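Local coordinates for protein PrgZ (Enterococcus faecalis, PDB 4FAJ) that serves as a membrane-anchored extracellular receptor that binds peptide pheromone and probably takes part in peptide import, as a member of solute-binding protein family 5, at residues L333-V338 against K402-L407; M324-E329 against N337-I342. One frame throughout, in Å; residues are numbered along the deposited sequence.

Contact 1. Residues L333-V338 against K402-L407; sequences LQNKNV and KKEIDL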
ATOM      1  N   LEU A 333     -19.613 -10.595 -13.888  1.00 22.81           N
ATOM      2  CA  LEU A 333     -18.951  -9.327 -13.521  1.00 21.72           C
ATOM      3  C   LEU A 333     -18.666  -8.430 -14.721  1.00 21.76           C
ATOM      4  O   LEU A 333     -18.367  -7.252 -14.562  1.00 20.40           O
ATOM      5  CB  LEU A 333     -17.671  -9.590 -12.720  1.00 21.02           C
ATOM      6  CG  LEU A 333     -17.929 -10.211 -11.341  1.00 20.54           C
ATOM      7  CD1 LEU A 333     -16.635 -10.465 -10.609  1.00 19.51           C
ATOM      8  CD2 LEU A 333     -18.870  -9.324 -10.507  1.00 18.57           C
ATOM      9  N   GLN A 334     -18.773  -9.002 -15.917  1.00 22.03           N
ATOM     10  CA  GLN A 334     -18.749  -8.248 -17.170  1.00 22.89           C
ATOM     11  C   GLN A 334     -20.033  -7.408 -17.349  1.00 22.22           C
ATOM     12  O   GLN A 334     -20.026  -6.396 -18.046  1.00 22.31           O
ATOM     13  CB  GLN A 334     -18.538  -9.248 -18.326  1.00 24.02           C
ATOM     14  CG  GLN A 334     -18.974  -8.849 -19.722  1.00 27.12           C
ATOM     15  CD  GLN A 334     -18.606  -9.933 -20.735  1.00 30.91           C
ATOM     16  OE1 GLN A 334     -17.425 -10.146 -21.022  1.00 34.10           O
ATOM     17  NE2 GLN A 334     -19.608 -10.634 -21.259  1.00 31.10           N
ATOM     18  N   ASN A 335     -21.119  -7.815 -16.696  1.00 21.26           N
ATOM     19  CA  ASN A 335     -22.393  -7.098 -16.784  1.00 20.58           C
ATOM     20  C   ASN A 335     -22.442  -5.909 -15.806  1.00 19.46           C
ATOM     21  O   ASN A 335     -22.335  -6.084 -14.588  1.00 18.50           O
ATOM     22  CB  ASN A 335     -23.547  -8.088 -16.562  1.00 21.02           C
ATOM     23  CG  ASN A 335     -24.919  -7.476 -16.786  1.00 21.00           C
ATOM     24  OD1 ASN A 335     -25.406  -6.730 -15.951  1.00 20.45           O
ATOM     25  ND2 ASN A 335     -25.562  -7.821 -17.903  1.00 21.10           N
ATOM     26  N   LYS A 336     -22.622  -4.704 -16.343  1.00 18.93           N
ATOM     27  CA  LYS A 336     -22.604  -3.486 -15.517  1.00 18.98           C
ATOM     28  C   LYS A 336     -23.698  -3.486 -14.442  1.00 18.38           C
ATOM     29  O   LYS A 336     -23.464  -3.030 -13.333  1.00 17.70           O
ATOM     30  CB  LYS A 336     -22.721  -2.225 -16.390  1.00 19.58           C
ATOM     31  CG  LYS A 336     -22.348  -0.940 -15.654  1.00 21.55           C
ATOM     32  CD  LYS A 336     -22.414   0.301 -16.556  1.00 24.64           C
ATOM     33  CE  LYS A 336     -21.191   0.385 -17.465  1.00 26.42           C
ATOM     34  NZ  LYS A 336     -21.151   1.631 -18.274  1.00 28.60           N
ATOM     35  N   ASN A 337     -24.883  -4.000 -14.763  1.00 18.42           N
ATOM     36  CA  ASN A 337     -25.967  -4.076 -13.766  1.00 17.85           C
ATOM     37  C   ASN A 337     -25.656  -4.988 -12.567  1.00 16.91           C
ATOM     38  O   ASN A 337     -26.059  -4.698 -11.437  1.00 15.67           O
ATOM     39  CB  ASN A 337     -27.297  -4.470 -14.420  1.00 18.28           C
ATOM     40  CG  ASN A 337     -27.831  -3.394 -15.366  1.00 19.37           C
ATOM     41  OD1 ASN A 337     -27.853  -2.208 -15.035  1.00 20.85           O
ATOM     42  ND2 ASN A 337     -28.263  -3.810 -16.545  1.00 21.94           N
ATOM     43  N   VAL A 338     -24.946  -6.089 -12.814  1.00 16.53           N
ATOM     44  CA  VAL A 338     -24.505  -6.962 -11.736  1.00 15.26           C
ATOM     45  C   VAL A 338     -23.584  -6.169 -10.808  1.00 15.03           C
ATOM     46  O   VAL A 338     -23.778  -6.172  -9.591  1.00 14.45           O
ATOM     47  CB  VAL A 338     -23.769  -8.224 -12.267  1.00 15.59           C
ATOM     48  CG1 VAL A 338     -23.114  -8.993 -11.117  1.00 16.14           C
ATOM     49  CG2 VAL A 338     -24.731  -9.115 -13.043  1.00 15.16           C
ATOM     50  N   LYS A 402     -30.558 -10.147 -14.555  1.00 28.89           N
ATOM     51  CA  LYS A 402     -31.050 -11.497 -14.851  1.00 30.29           C
ATOM     52  C   LYS A 402     -31.626 -11.595 -16.259  1.00 31.52           C
ATOM     53  O   LYS A 402     -31.463 -12.616 -16.927  1.00 31.05           O
ATOM     54  CB  LYS A 402     -32.123 -11.912 -13.860  1.00 30.88           C
ATOM     55  CG  LYS A 402     -31.638 -12.345 -12.502  1.00 32.14           C
ATOM     56  CD  LYS A 402     -32.800 -13.020 -11.787  1.00 34.90           C
ATOM     57  CE  LYS A 402     -32.872 -12.682 -10.323  1.00 35.76           C
ATOM     58  NZ  LYS A 402     -34.252 -12.920  -9.817  1.00 37.22           N
ATOM     59  N   LYS A 403     -32.288 -10.531 -16.707  1.00 32.87           N
ATOM     60  CA  LYS A 403     -32.855 -10.492 -18.053  1.00 34.64           C
ATOM     61  C   LYS A 403     -31.789 -10.499 -19.155  1.00 35.75           C
ATOM     62  O   LYS A 403     -32.089 -10.828 -20.304  1.00 36.18           O
ATOM     63  CB  LYS A 403     -33.750  -9.266 -18.242  1.00 34.79           C
ATOM     64  CG  LYS A 403     -34.905  -9.145 -17.251  1.00 35.62           C
ATOM     65  CD  LYS A 403     -36.009  -8.239 -17.803  1.00 37.25           C
ATOM     66  CE  LYS A 403     -36.713  -7.431 -16.713  1.00 37.72           C
ATOM     67  NZ  LYS A 403     -37.025  -8.226 -15.495  1.00 39.62           N
ATOM     68  N   GLU A 404     -30.558 -10.127 -18.804  1.00 36.56           N
ATOM     69  CA  GLU A 404     -29.462  -9.991 -19.765  1.00 37.57           C
ATOM     70  C   GLU A 404     -28.478 -11.160 -19.763  1.00 38.64           C
ATOM     71  O   GLU A 404     -27.641 -11.235 -20.650  1.00 39.18           O
ATOM     72  CB  GLU A 404     -28.689  -8.690 -19.486  1.00 37.21           C
ATOM     73  CG  GLU A 404     -29.534  -7.417 -19.609  1.00 37.28           C
ATOM     74  CD  GLU A 404     -28.834  -6.168 -19.082  1.00 37.41           C
ATOM     75  OE1 GLU A 404     -27.933  -6.270 -18.217  1.00 35.60           O
ATOM     76  OE2 GLU A 404     -29.207  -5.066 -19.531  1.00 38.40           O
ATOM     77  N   ILE A 405     -28.551 -12.055 -18.777  1.00 39.97           N
ATOM     78  CA  ILE A 405     -27.593 -13.173 -18.691  1.00 41.38           C
ATOM     79  C   ILE A 405     -28.252 -14.556 -18.552  1.00 42.95           C
ATOM     80  O   ILE A 405     -29.437 -14.667 -18.236  1.00 42.79           O
ATOM     81  CB  ILE A 405     -26.577 -12.969 -17.537  1.00 40.89           C
ATOM     82  CG1 ILE A 405     -27.225 -13.222 -16.169  1.00 41.25           C
ATOM     83  CG2 ILE A 405     -25.968 -11.566 -17.600  1.00 40.66           C
ATOM     84  CD1 ILE A 405     -27.082 -14.656 -15.672  1.00 42.12           C
ATOM     85  N   ASP A 406     -27.454 -15.601 -18.783  1.00 44.67           N
ATOM     86  CA  ASP A 406     -27.903 -16.997 -18.645  1.00 46.32           C
ATOM     87  C   ASP A 406     -27.587 -17.531 -17.246  1.00 46.89           C
ATOM     88  O   ASP A 406     -26.440 -17.855 -16.943  1.00 46.61           O
ATOM     89  CB  ASP A 406     -27.231 -17.878 -19.709  1.00 46.94           C
ATOM     90  CG  ASP A 406     -27.695 -19.336 -19.659  1.00 48.54           C
ATOM     91  OD1 ASP A 406     -28.165 -19.803 -18.596  1.00 49.35           O
ATOM     92  OD2 ASP A 406     -27.580 -20.023 -20.695  1.00 50.15           O
ATOM     93  N   LEU A 407     -28.617 -17.643 -16.410  1.00 48.11           N
ATOM     94  CA  LEU A 407     -28.460 -18.114 -15.027  1.00 48.93           C
ATOM     95  C   LEU A 407     -28.244 -19.636 -14.931  1.00 50.26           C
ATOM     96  O   LEU A 407     -27.777 -20.128 -13.901  1.00 50.45           O
ATOM     97  CB  LEU A 407     -29.673 -17.708 -14.172  1.00 49.00           C
ATOM     98  CG  LEU A 407     -29.886 -16.215 -13.865  1.00 48.65           C
ATOM     99  CD1 LEU A 407     -28.685 -15.593 -13.152  1.00 47.69           C
ATOM    100  CD2 LEU A 407     -30.211 -15.424 -15.121  1.00 48.76           C
TER
HETATM  101  O   HOH W   1     -28.999  -2.484 -19.150  1.00 43.66           O

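Contact 2. Residues M324-E329 against N337-I342; sequences MNQTGE and NVRKAI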
ATOM      1  N   MET A 324     -13.147  -6.631  -8.890  1.00 17.22           N
ATOM      2  CA  MET A 324     -14.010  -7.469  -9.713  1.00 17.39           C
ATOM      3  C   MET A 324     -13.318  -7.788 -11.033  1.00 18.14           C
ATOM      4  O   MET A 324     -12.894  -6.874 -11.748  1.00 17.95           O
ATOM      5  CB  MET A 324     -15.317  -6.734  -9.995  1.00 17.28           C
ATOM      6  CG  MET A 324     -16.249  -6.629  -8.797  1.00 16.03           C
ATOM      7  SD  MET A 324     -17.639  -5.484  -9.050  1.00 15.59           S
ATOM      8  CE  MET A 324     -16.782  -3.950  -9.309  1.00 15.35           C
ATOM      9  N   ASN A 325     -13.219  -9.075 -11.355  1.00 18.70           N
ATOM     10  CA  ASN A 325     -12.617  -9.527 -12.612  1.00 20.04           C
ATOM     11  C   ASN A 325     -13.518  -9.223 -13.808  1.00 20.88           C
ATOM     12  O   ASN A 325     -14.526  -9.898 -14.035  1.00 21.30           O
ATOM     13  CB  ASN A 325     -12.318 -11.025 -12.544  1.00 20.47           C
ATOM     14  CG  ASN A 325     -11.489 -11.519 -13.727  1.00 23.19           C
ATOM     15  OD1 ASN A 325     -11.547 -10.955 -14.829  1.00 23.87           O
ATOM     16  ND2 ASN A 325     -10.722 -12.590 -13.502  1.00 20.26           N
ATOM     17  N   GLN A 326     -13.128  -8.208 -14.570  1.00 21.73           N
ATOM     18  CA  GLN A 326     -13.903  -7.699 -15.704  1.00 23.48           C
ATOM     19  C   GLN A 326     -13.166  -7.922 -17.037  1.00 25.43           C
ATOM     20  O   GLN A 326     -13.354  -7.170 -17.987  1.00 25.98           O
ATOM     21  CB  GLN A 326     -14.179  -6.192 -15.517  1.00 23.06           C
ATOM     22  CG  GLN A 326     -14.967  -5.846 -14.239  1.00 22.21           C
ATOM     23  CD  GLN A 326     -14.690  -4.435 -13.723  1.00 20.47           C
ATOM     24  OE1 GLN A 326     -15.151  -3.435 -14.311  1.00 19.53           O
ATOM     25  NE2 GLN A 326     -13.929  -4.341 -12.630  1.00 16.63           N
ATOM     26  N   THR A 327     -12.339  -8.960 -17.111  1.00 27.20           N
ATOM     27  CA  THR A 327     -11.610  -9.266 -18.343  1.00 28.80           C
ATOM     28  C   THR A 327     -12.505  -9.873 -19.432  1.00 30.22           C
ATOM     29  O   THR A 327     -12.165  -9.838 -20.623  1.00 30.99           O
ATOM     30  CB  THR A 327     -10.439 -10.225 -18.057  1.00 28.87           C
ATOM     31  OG1 THR A 327     -10.934 -11.391 -17.387  1.00 30.16           O
ATOM     32  CG2 THR A 327      -9.404  -9.539 -17.195  1.00 28.27           C
ATOM     33  N   GLY A 328     -13.652 -10.416 -19.027  1.00 31.43           N
ATOM     34  CA  GLY A 328     -14.529 -11.153 -19.931  1.00 32.44           C
ATOM     35  C   GLY A 328     -14.641 -12.614 -19.530  1.00 33.51           C
ATOM     36  O   GLY A 328     -15.622 -13.276 -19.868  1.00 34.16           O
ATOM     37  N   GLU A 329     -13.645 -13.115 -18.794  1.00 33.97           N
ATOM     38  CA  GLU A 329     -13.673 -14.495 -18.301  1.00 34.81           C
ATOM     39  C   GLU A 329     -14.927 -14.743 -17.466  1.00 34.21           C
ATOM     40  O   GLU A 329     -15.580 -15.772 -17.626  1.00 35.14           O
ATOM     41  CB  GLU A 329     -12.425 -14.830 -17.466  1.00 35.33           C
ATOM     42  CG  GLU A 329     -11.072 -14.639 -18.180  1.00 37.70           C
ATOM     43  CD  GLU A 329     -10.923 -15.452 -19.467  1.00 41.93           C
ATOM     44  OE1 GLU A 329     -11.591 -16.502 -19.623  1.00 44.71           O
ATOM     45  OE2 GLU A 329     -10.115 -15.035 -20.329  1.00 44.94           O
ATOM     46  N   ASN A 337     -24.883  -4.000 -14.763  1.00 18.42           N
ATOM     47  CA  ASN A 337     -25.967  -4.076 -13.766  1.00 17.85           C
ATOM     48  C   ASN A 337     -25.656  -4.988 -12.567  1.00 16.91           C
ATOM     49  O   ASN A 337     -26.059  -4.698 -11.437  1.00 15.67           O
ATOM     50  CB  ASN A 337     -27.297  -4.470 -14.420  1.00 18.28           C
ATOM     51  CG  ASN A 337     -27.831  -3.394 -15.366  1.00 19.37           C
ATOM     52  OD1 ASN A 337     -27.853  -2.208 -15.035  1.00 20.85           O
ATOM     53  ND2 ASN A 337     -28.263  -3.810 -16.545  1.00 21.94           N
ATOM     54  N   VAL A 338     -24.946  -6.089 -12.814  1.00 16.53           N
ATOM     55  CA  VAL A 338     -24.505  -6.962 -11.736  1.00 15.26           C
ATOM     56  C   VAL A 338     -23.584  -6.169 -10.808  1.00 15.03           C
ATOM     57  O   VAL A 338     -23.778  -6.172  -9.591  1.00 14.45           O
ATOM     58  CB  VAL A 338     -23.769  -8.224 -12.267  1.00 15.59           C
ATOM     59  CG1 VAL A 338     -23.114  -8.993 -11.117  1.00 16.14           C
ATOM     60  CG2 VAL A 338     -24.731  -9.115 -13.043  1.00 15.16           C
ATOM     61  N   ARG A 339     -22.609  -5.466 -11.385  1.00 14.28           N
ATOM     62  CA  ARG A 339     -21.648  -4.695 -10.584  1.00 14.37           C
ATOM     63  C   ARG A 339     -22.358  -3.628  -9.735  1.00 14.42           C
ATOM     64  O   ARG A 339     -22.073  -3.476  -8.555  1.00 13.28           O
ATOM     65  CB  ARG A 339     -20.576  -4.060 -11.478  1.00 14.35           C
ATOM     66  CG  ARG A 339     -19.710  -5.077 -12.236  1.00 14.22           C
ATOM     67  CD  ARG A 339     -18.432  -4.460 -12.769  1.00 15.30           C
ATOM     68  NE  ARG A 339     -18.703  -3.326 -13.657  1.00 15.86           N
ATOM     69  CZ  ARG A 339     -18.908  -3.418 -14.971  1.00 17.23           C
ATOM     70  NH1 ARG A 339     -18.886  -4.599 -15.592  1.00 18.37           N
ATOM     71  NH2 ARG A 339     -19.155  -2.325 -15.674  1.00 17.00           N
ATOM     72  N   LYS A 340     -23.319  -2.933 -10.330  1.00 15.31           N
ATOM     73  CA  LYS A 340     -24.084  -1.921  -9.603  1.00 15.88           C
ATOM     74  C   LYS A 340     -24.950  -2.542  -8.517  1.00 16.09           C
ATOM     75  O   LYS A 340     -25.089  -1.967  -7.439  1.00 15.23           O
ATOM     76  CB  LYS A 340     -24.936  -1.094 -10.573  1.00 16.67           C
ATOM     77  CG  LYS A 340     -24.094  -0.228 -11.480  1.00 18.05           C
ATOM     78  CD  LYS A 340     -24.960   0.553 -12.469  1.00 20.82           C
ATOM     79  CE  LYS A 340     -24.117   1.531 -13.275  1.00 21.92           C
ATOM     80  NZ  LYS A 340     -24.921   2.168 -14.362  1.00 24.32           N
ATOM     81  N   ALA A 341     -25.520  -3.717  -8.787  1.00 16.05           N
ATOM     82  CA  ALA A 341     -26.262  -4.449  -7.752  1.00 16.63           C
ATOM     83  C   ALA A 341     -25.366  -4.758  -6.552  1.00 16.04           C
ATOM     84  O   ALA A 341     -25.778  -4.587  -5.414  1.00 15.23           O
ATOM     85  CB  ALA A 341     -26.857  -5.725  -8.308  1.00 16.86           C
ATOM     86  N   ILE A 342     -24.144  -5.207  -6.821  1.00 15.91           N
ATOM     87  CA  ILE A 342     -23.186  -5.527  -5.756  1.00 15.84           C
ATOM     88  C   ILE A 342     -22.907  -4.271  -4.920  1.00 15.49           C
ATOM     89  O   ILE A 342     -23.000  -4.304  -3.681  1.00 15.09           O
ATOM     90  CB  ILE A 342     -21.871  -6.127  -6.330  1.00 15.62           C
ATOM     91  CG1 ILE A 342     -22.134  -7.525  -6.914  1.00 16.31           C
ATOM     92  CG2 ILE A 342     -20.774  -6.204  -5.265  1.00 16.27           C
ATOM     93  CD1 ILE A 342     -20.948  -8.077  -7.722  1.00 16.50           C
TER

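Contact 1. Residues L333-V338 against K402-L407
N335 and N337 both hand an amide N-H to one carboxylate oxygen of E404, at the N-cap of helix 336-345. The contact ties the start of that helix to the loop that follows helix 391-402, at the surface of the family 5 solute-binding fold.

Hydrogen bonds to the carboxylate carry the contact. N335 ND2 lies 2.9 Å from E404 OE1 on its anti side, and the bond is fairly straight at 161°. N337 ND2 reaches the same OE1 at 3.0 Å on the syn side, with a more bent N-H...O angle of 149°. Two donors thus grip OE1, each tilted out of the carboxylate plane, toward opposite faces. The two asparagine side chains cross that of E404 at about a right angle. The N335 side chain points its amide to the loop, CG lying opposite the backbone N (chi1 -174°), which turns ND2 to E404 and OD1 to the helix. A water bridges the pair, accepting from N337 ND2 and donating to E404 OE2 at 2.6 Å; it probably helps fix the rotation of the carboxylate.

Van der Waals contact is slight: the I405 CG2 methyl sits 3.8 Å from N335 ND2. On helix 391-402, A401 touches N335 and Y397 touches N337, extending the contact onto the helix preceding the loop.

Capping is the task of the opposite end of the N335 amide: OD1 accepts from V338 N at 3.2 Å, in the carbonyl plane and on a lone pair.

Contact 2. Residues M324-E329 against N337-I342
M324 lays its thioether over the aliphatic part of R339, with SD 3.8 Å from R339 CG and CE 3.9 Å from R339 CD. The bend at the end of the methionine (chi3 -61°) turns CE along the arginine chain. On the next turn of the helix, I342 CD1 approaches the same sulfur at 4.4 Å.

Q326 meets R339 farther out. Its OE1 stands over one face of the guanidinium, offset toward the rim and 3.6 Å from R339 NE, with the amide and guanidinium planes 26° apart. This is a face contact, with no hydrogen bond between the two. The amide is oriented by its other end, where Q326 NE2 donates to M324 O at 2.9 Å and also bonds to the carbonyl of G526. The guanidinium in turn is held by backbone carbonyls, NH1 by that of L333 and NH2 by that of D524, which should fix its plane against the glutamine.

Around Q326 the loop forms an Asx turn, N325 OD1 accepting from T327 N at 3.1 Å. The contact thus joins the end of strand 311-324 to the first turns of helix 336-345, with L333 of helix 331-334 touching both M324 and I342.

In the fold
Helix 336-345 serves both contacts, whose centres lie about 8 Å apart and which share N337 and V338. Contact 1 is on the surface, where amides and a water meet a carboxylate and van der Waals contact is minor. Contact 2 is buried: a thioether packs on the arginine chain and on an isoleucine methyl, the charged end of the arginine is paired with main-chain carbonyls, and no hydrogen bond crosses between its segments. One tie between them is packing, the side chain of L333 in contact 1 lying against the carbonyl of N325 in contact 2. The helix is thereby joined to helix 391-402 and its following loop by one contact and to strand 311-324 by the other.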